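Local structure of UDP-N-acetylglucosamine pyrophosphorylase (Entamoeba histolytica, 3OC9) at residues T13-V19 / Y201-L205; P61-P65 / P375-I379. The protein probably catalyses the formation of UDP-N-acetylglucosamine and diphosphate from UTP and N-acetylglucosamine 1-phosphate. All blocks are in the same frame, centred on the assembly; numbering follows the deposited sequence. Where two conformers were deposited one is given.

Contact 1 (T13-V19 / Y201-L205); sequences TTNTIPV and YMDLL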
loop_
_atom_site.group_PDB
_atom_site.type_symbol
_atom_site.label_atom_id
_atom_site.label_comp_id
_atom_site.label_asym_id
_atom_site.label_seq_id
_atom_site.Cartn_x
_atom_site.Cartn_y
_atom_site.Cartn_z
ATOM N N THR A 13 -6.017 8.913 -17.278
ATOM C CA THR A 13 -7.345 8.515 -17.783
ATOM C C THR A 13 -8.487 9.350 -17.165
ATOM O O THR A 13 -9.441 9.737 -17.871
ATOM C CB THR A 13 -7.601 6.978 -17.601
ATOM O OG1 THR A 13 -6.383 6.238 -17.881
ATOM C CG2 THR A 13 -8.698 6.504 -18.545
ATOM N N THR A 14 -8.390 9.610 -15.861
ATOM C CA THR A 14 -9.414 10.382 -15.095
ATOM C C THR A 14 -9.553 11.884 -15.492
ATOM O O THR A 14 -10.514 12.565 -15.067
ATOM C CB THR A 14 -9.228 10.206 -13.540
ATOM O OG1 THR A 14 -7.879 10.532 -13.148
ATOM C CG2 THR A 14 -9.514 8.782 -13.143
ATOM N N ASN A 15 -8.632 12.402 -16.311
ATOM C CA ASN A 15 -8.781 13.767 -16.878
ATOM C C ASN A 15 -9.968 13.863 -17.866
ATOM O O ASN A 15 -10.645 14.909 -17.945
ATOM C CB ASN A 15 -7.495 14.238 -17.610
ATOM C CG ASN A 15 -6.390 14.741 -16.661
ATOM O OD1 ASN A 15 -6.573 14.846 -15.444
ATOM N ND2 ASN A 15 -5.221 15.043 -17.235
ATOM N N THR A 16 -10.204 12.802 -18.634
ATOM C CA THR A 16 -11.263 12.815 -19.675
ATOM C C THR A 16 -12.417 11.818 -19.452
ATOM O O THR A 16 -13.504 11.971 -20.024
ATOM C CB THR A 16 -10.692 12.644 -21.117
ATOM O OG1 THR A 16 -9.949 11.418 -21.205
ATOM C CG2 THR A 16 -9.795 13.845 -21.506
ATOM N N ILE A 17 -12.163 10.781 -18.650
ATOM C CA ILE A 17 -13.202 9.845 -18.215
ATOM C C ILE A 17 -13.315 9.969 -16.681
ATOM O O ILE A 17 -12.540 9.364 -15.925
ATOM C CB ILE A 17 -12.920 8.369 -18.654
ATOM C CG1 ILE A 17 -12.703 8.270 -20.171
ATOM C CG2 ILE A 17 -14.079 7.444 -18.238
ATOM C CD1 ILE A 17 -12.228 6.884 -20.648
ATOM N N PRO A 18 -14.275 10.774 -16.203
ATOM C CA PRO A 18 -14.312 11.097 -14.784
ATOM C C PRO A 18 -14.780 9.913 -13.913
ATOM O O PRO A 18 -15.492 9.027 -14.408
ATOM C CB PRO A 18 -15.352 12.230 -14.720
ATOM C CG PRO A 18 -16.266 11.941 -15.849
ATOM C CD PRO A 18 -15.370 11.425 -16.951
ATOM N N VAL A 19 -14.335 9.907 -12.655
ATOM C CA VAL A 19 -14.859 8.981 -11.625
ATOM C C VAL A 19 -16.207 9.522 -11.137
ATOM O O VAL A 19 -16.284 10.655 -10.625
ATOM C CB VAL A 19 -13.890 8.847 -10.427
ATOM C CG1 VAL A 19 -14.440 7.846 -9.382
ATOM C CG2 VAL A 19 -12.491 8.411 -10.908
ATOM N N TYR A 201 -14.473 1.631 -11.356
ATOM C CA TYR A 201 -13.737 2.213 -12.510
ATOM C C TYR A 201 -13.032 1.111 -13.345
ATOM O O TYR A 201 -13.188 1.049 -14.588
ATOM C CB TYR A 201 -12.756 3.299 -12.009
ATOM C CG TYR A 201 -12.241 4.295 -13.058
ATOM C CD1 TYR A 201 -13.024 5.382 -13.455
ATOM C CD2 TYR A 201 -10.954 4.164 -13.619
ATOM C CE1 TYR A 201 -12.554 6.328 -14.397
ATOM C CE2 TYR A 201 -10.472 5.113 -14.579
ATOM C CZ TYR A 201 -11.282 6.184 -14.957
ATOM O OH TYR A 201 -10.835 7.116 -15.907
ATOM N N MET A 202 -12.277 0.224 -12.688
ATOM C CA MET A 202 -11.607 -0.845 -13.429
ATOM C C MET A 202 -12.577 -1.877 -14.062
ATOM O O MET A 202 -12.281 -2.437 -15.127
ATOM C CB MET A 202 -10.395 -1.441 -12.662
ATOM C CG MET A 202 -10.694 -2.378 -11.505
ATOM S SD MET A 202 -9.132 -2.954 -10.715
ATOM C CE MET A 202 -8.256 -3.744 -12.069
ATOM N N ASP A 203 -13.759 -2.074 -13.464
ATOM C CA ASP A 203 -14.717 -3.028 -14.065
ATOM C C ASP A 203 -15.361 -2.481 -15.328
ATOM O O ASP A 203 -15.420 -3.186 -16.343
ATOM C CB ASP A 203 -15.780 -3.521 -13.074
ATOM C CG ASP A 203 -16.655 -4.653 -13.657
ATOM O OD1 ASP A 203 -16.135 -5.756 -13.965
ATOM O OD2 ASP A 203 -17.868 -4.429 -13.801
ATOM N N LEU A 204 -15.790 -1.224 -15.291
ATOM C CA LEU A 204 -16.479 -0.644 -16.451
ATOM C C LEU A 204 -15.537 -0.382 -17.656
ATOM O O LEU A 204 -15.981 -0.453 -18.832
ATOM C CB LEU A 204 -17.356 0.561 -16.043
ATOM C CG LEU A 204 -18.460 0.285 -14.973
ATOM C CD1 LEU A 204 -19.296 1.526 -14.654
ATOM C CD2 LEU A 204 -19.394 -0.886 -15.342
ATOM N N LEU A 205 -14.243 -0.152 -17.378
ATOM C CA LEU A 205 -13.222 -0.026 -18.444
ATOM C C LEU A 205 -12.530 -1.362 -18.839
ATOM O O LEU A 205 -11.705 -1.388 -19.764
ATOM C CB LEU A 205 -12.172 1.052 -18.086
ATOM C CG LEU A 205 -12.627 2.523 -17.986
ATOM C CD1 LEU A 205 -11.429 3.407 -17.625
ATOM C CD2 LEU A 205 -13.270 3.033 -19.281
#
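Val-19 and Tyr-201 bring the backbones together where the 13-19 loop passes the last turn of helix 196-204, with 6.9 Å between their CA atoms. Upstream, Thr-13 O takes the N-H groups of both Thr-16 and Ile-17, curling the loop into a compact turn. Tyr-201 reaches into this turn: with CG anti to the backbone N (chi1 -162°), its ring leaves the helix toward the loop. The phenol donates to Ile-17 O, 2.8 Å from Tyr-201 OH, in the carbonyl plane on a lone pair at a C=O...O angle of 140°. That carbonyl and Pro-18 O both lie at the ring edge. Two threonine methyls come close to the hydroxyl: Thr-13 CG2 is 3.4 Å and Thr-14 CG2 3.5 Å from Tyr-201 OH. The side chains of Val-19 and Tyr-201 cross at about a right angle, Val-19 CG2 lying 4.0 Å from Tyr-201 CD1, oblique to the ring. Thr-13 OG1 is hydrogen-bonded to Ile-324 N and Thr-14 OG1 to Glu-326 N. Leu-205 CD2 is 4.2 Å from Ile-17 CD1. His-23 meets the tyrosine ring edge-to-face. In this GT-A-type nucleotidyltransferase, a helix-borne tyrosine hydroxyl thus joins the loop before helix 21-32 to the C-terminal end of helix 196-204, beside strand 322-326 of the large mixed sheet.

Contact 2 (P61-P65 / P375-I379); sequences PFEIP and PICEI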
loop_
_atom_site.group_PDB
_atom_site.type_symbol
_atom_site.label_atom_id
_atom_site.label_comp_id
_atom_site.label_asym_id
_atom_site.label_seq_id
_atom_site.Cartn_x
_atom_site.Cartn_y
_atom_site.Cartn_z
ATOM N N PRO A 61 0.863 6.674 18.027
ATOM C CA PRO A 61 0.527 7.390 19.277
ATOM C C PRO A 61 -0.589 8.446 19.153
ATOM O O PRO A 61 -0.358 9.623 19.452
ATOM C CB PRO A 61 1.865 8.037 19.673
ATOM C CG PRO A 61 2.543 8.312 18.330
ATOM C CD PRO A 61 2.132 7.144 17.437
ATOM N N PHE A 62 -1.789 8.020 18.758
ATOM C CA PHE A 62 -2.961 8.885 18.713
ATOM C C PHE A 62 -3.529 9.046 20.141
ATOM O O PHE A 62 -3.032 8.403 21.088
ATOM C CB PHE A 62 -4.053 8.324 17.780
ATOM C CG PHE A 62 -3.623 8.137 16.330
ATOM C CD1 PHE A 62 -2.760 9.030 15.710
ATOM C CD2 PHE A 62 -4.131 7.066 15.585
ATOM C CE1 PHE A 62 -2.390 8.858 14.355
ATOM C CE2 PHE A 62 -3.763 6.881 14.228
ATOM C CZ PHE A 62 -2.888 7.789 13.627
ATOM N N GLU A 63 -4.561 9.874 20.298
ATOM C CA GLU A 63 -5.254 9.985 21.603
ATOM C C GLU A 63 -5.844 8.632 22.028
ATOM O O GLU A 63 -5.877 8.304 23.224
ATOM C CB GLU A 63 -6.322 11.089 21.597
ATOM C CG GLU A 63 -5.765 12.534 21.425
ATOM C CD GLU A 63 -4.837 12.967 22.552
ATOM O OE1 GLU A 63 -5.162 12.707 23.728
ATOM O OE2 GLU A 63 -3.777 13.564 22.261
ATOM N N ILE A 64 -6.316 7.873 21.038
ATOM C CA ILE A 64 -6.719 6.469 21.221
ATOM C C ILE A 64 -5.741 5.603 20.401
ATOM O O ILE A 64 -5.858 5.511 19.170
ATOM C CB ILE A 64 -8.192 6.214 20.771
ATOM C CG1 ILE A 64 -9.165 7.185 21.451
ATOM C CG2 ILE A 64 -8.607 4.757 21.012
ATOM C CD1 ILE A 64 -9.155 7.133 22.981
ATOM N N PRO A 65 -4.750 4.975 21.070
ATOM C CA PRO A 65 -3.673 4.316 20.308
ATOM C C PRO A 65 -4.079 2.998 19.638
ATOM O O PRO A 65 -4.637 2.113 20.307
ATOM C CB PRO A 65 -2.590 4.050 21.365
ATOM C CG PRO A 65 -3.126 4.615 22.672
ATOM C CD PRO A 65 -4.601 4.751 22.521
ATOM N N PRO A 375 -6.117 21.376 17.663
ATOM C CA PRO A 375 -6.215 20.791 16.319
ATOM C C PRO A 375 -6.762 19.342 16.259
ATOM O O PRO A 375 -6.927 18.804 15.154
ATOM C CB PRO A 375 -4.760 20.810 15.843
ATOM C CG PRO A 375 -3.984 20.520 17.096
ATOM C CD PRO A 375 -4.779 21.150 18.247
ATOM N N ILE A 376 -7.043 18.731 17.409
ATOM C CA ILE A 376 -7.396 17.285 17.485
ATOM C C ILE A 376 -8.785 16.944 16.912
ATOM O O ILE A 376 -9.799 17.472 17.365
ATOM C CB ILE A 376 -7.275 16.755 18.941
ATOM C CG1 ILE A 376 -5.863 17.022 19.475
ATOM C CG2 ILE A 376 -7.633 15.240 19.036
ATOM C CD1 ILE A 376 -5.704 16.804 20.949
ATOM N N CYS A 377 -8.814 16.061 15.904
ATOM C CA CYS A 377 -10.068 15.562 15.321
ATOM C C CYS A 377 -9.827 14.101 14.903
ATOM O O CYS A 377 -9.226 13.873 13.854
ATOM C CB CYS A 377 -10.471 16.417 14.113
ATOM S SG CYS A 377 -12.114 16.122 13.346
ATOM N N GLU A 378 -10.249 13.150 15.742
ATOM C CA GLU A 378 -10.042 11.700 15.510
ATOM C C GLU A 378 -11.362 10.981 15.247
ATOM O O GLU A 378 -12.239 10.914 16.129
ATOM C CB GLU A 378 -9.328 11.019 16.693
ATOM C CG GLU A 378 -7.990 11.641 17.070
ATOM C CD GLU A 378 -7.079 10.732 17.904
ATOM O OE1 GLU A 378 -7.468 9.596 18.292
ATOM O OE2 GLU A 378 -5.932 11.151 18.157
ATOM N N ILE A 379 -11.484 10.427 14.041
ATOM C CA ILE A 379 -12.682 9.715 13.600
ATOM C C ILE A 379 -12.316 8.261 13.268
ATOM O O ILE A 379 -11.547 8.017 12.330
ATOM C CB ILE A 379 -13.321 10.402 12.354
ATOM C CG1 ILE A 379 -13.699 11.872 12.677
ATOM C CG2 ILE A 379 -14.510 9.552 11.835
ATOM C CD1 ILE A 379 -14.371 12.655 11.521
HETATM O O HOH W 1 -7.230 6.685 17.192
#
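The carboxylate of Glu-378 is met by two successive peptide N-H groups, those of Glu-63 and Ile-64, and its OE2 lies oblique to the ring of Phe-62. Glu-63 N donates to Glu-378 OE2 over 2.8 Å in a nearly straight bond that arrives on the syn side, 17° out of the carboxylate plane. The other oxygen, Glu-378 OE1, takes a weak bond from Ile-64 N at 3.4 Å. A water extends the pairing, donating to Ile-64 O at 2.7 Å and to Glu-378 OE1 at 3.1 Å. The side chain of Glu-378 gets that far because it runs extended beyond CG (chi2 -161°). The nearest Phe-62 atom is CB, 3.4 Å from Glu-378 OE2. Glu-63, in contrast, bends at its second torsion and turns its own carboxylate 55° from that of Glu-378; the two OE2 atoms of these glutamates stay 5.2 Å apart. The Glu-63 and Ile-376 side chains cross at about a right angle, with Glu-63 CG 4.1 Å from Ile-376 CG2 and Glu-63 OE2 4.0 Å from Ile-376 CD1. Tyr-355 OH also bonds to Glu-378 OE2, and these polar partners would probably favour the charged carboxylate. Glu-378 reaches from strand 377-379, which pairs in parallel with strand 402-404, to the loop between strands 59-60 and 66-67, while helix 347-364 contributes Tyr-355 to the carboxylate and Trp-354 to the Phe-62 ring.

How the contacts relate
Contacts 1 and 2 illustrate one principle with opposite polarity: a buried side chain from a regular element bonds to the backbone of a distant loop, a phenol donating to a carbonyl in the first and a carboxylate accepting peptide N-H groups in the second. They do not touch: their centres are 35 Å and their nearest atoms about 21 Å apart. Those centres lie 21 and 22 Å from that of the chain, contact 1 at the surface and contact 2 partly buried. Their segments alternate in sequence, 13-19, 61-65, 201-205 and 375-379, so each joins an early part of the chain to a much later one. Neither contact includes a bound ligand; both concern how the fold is tied together.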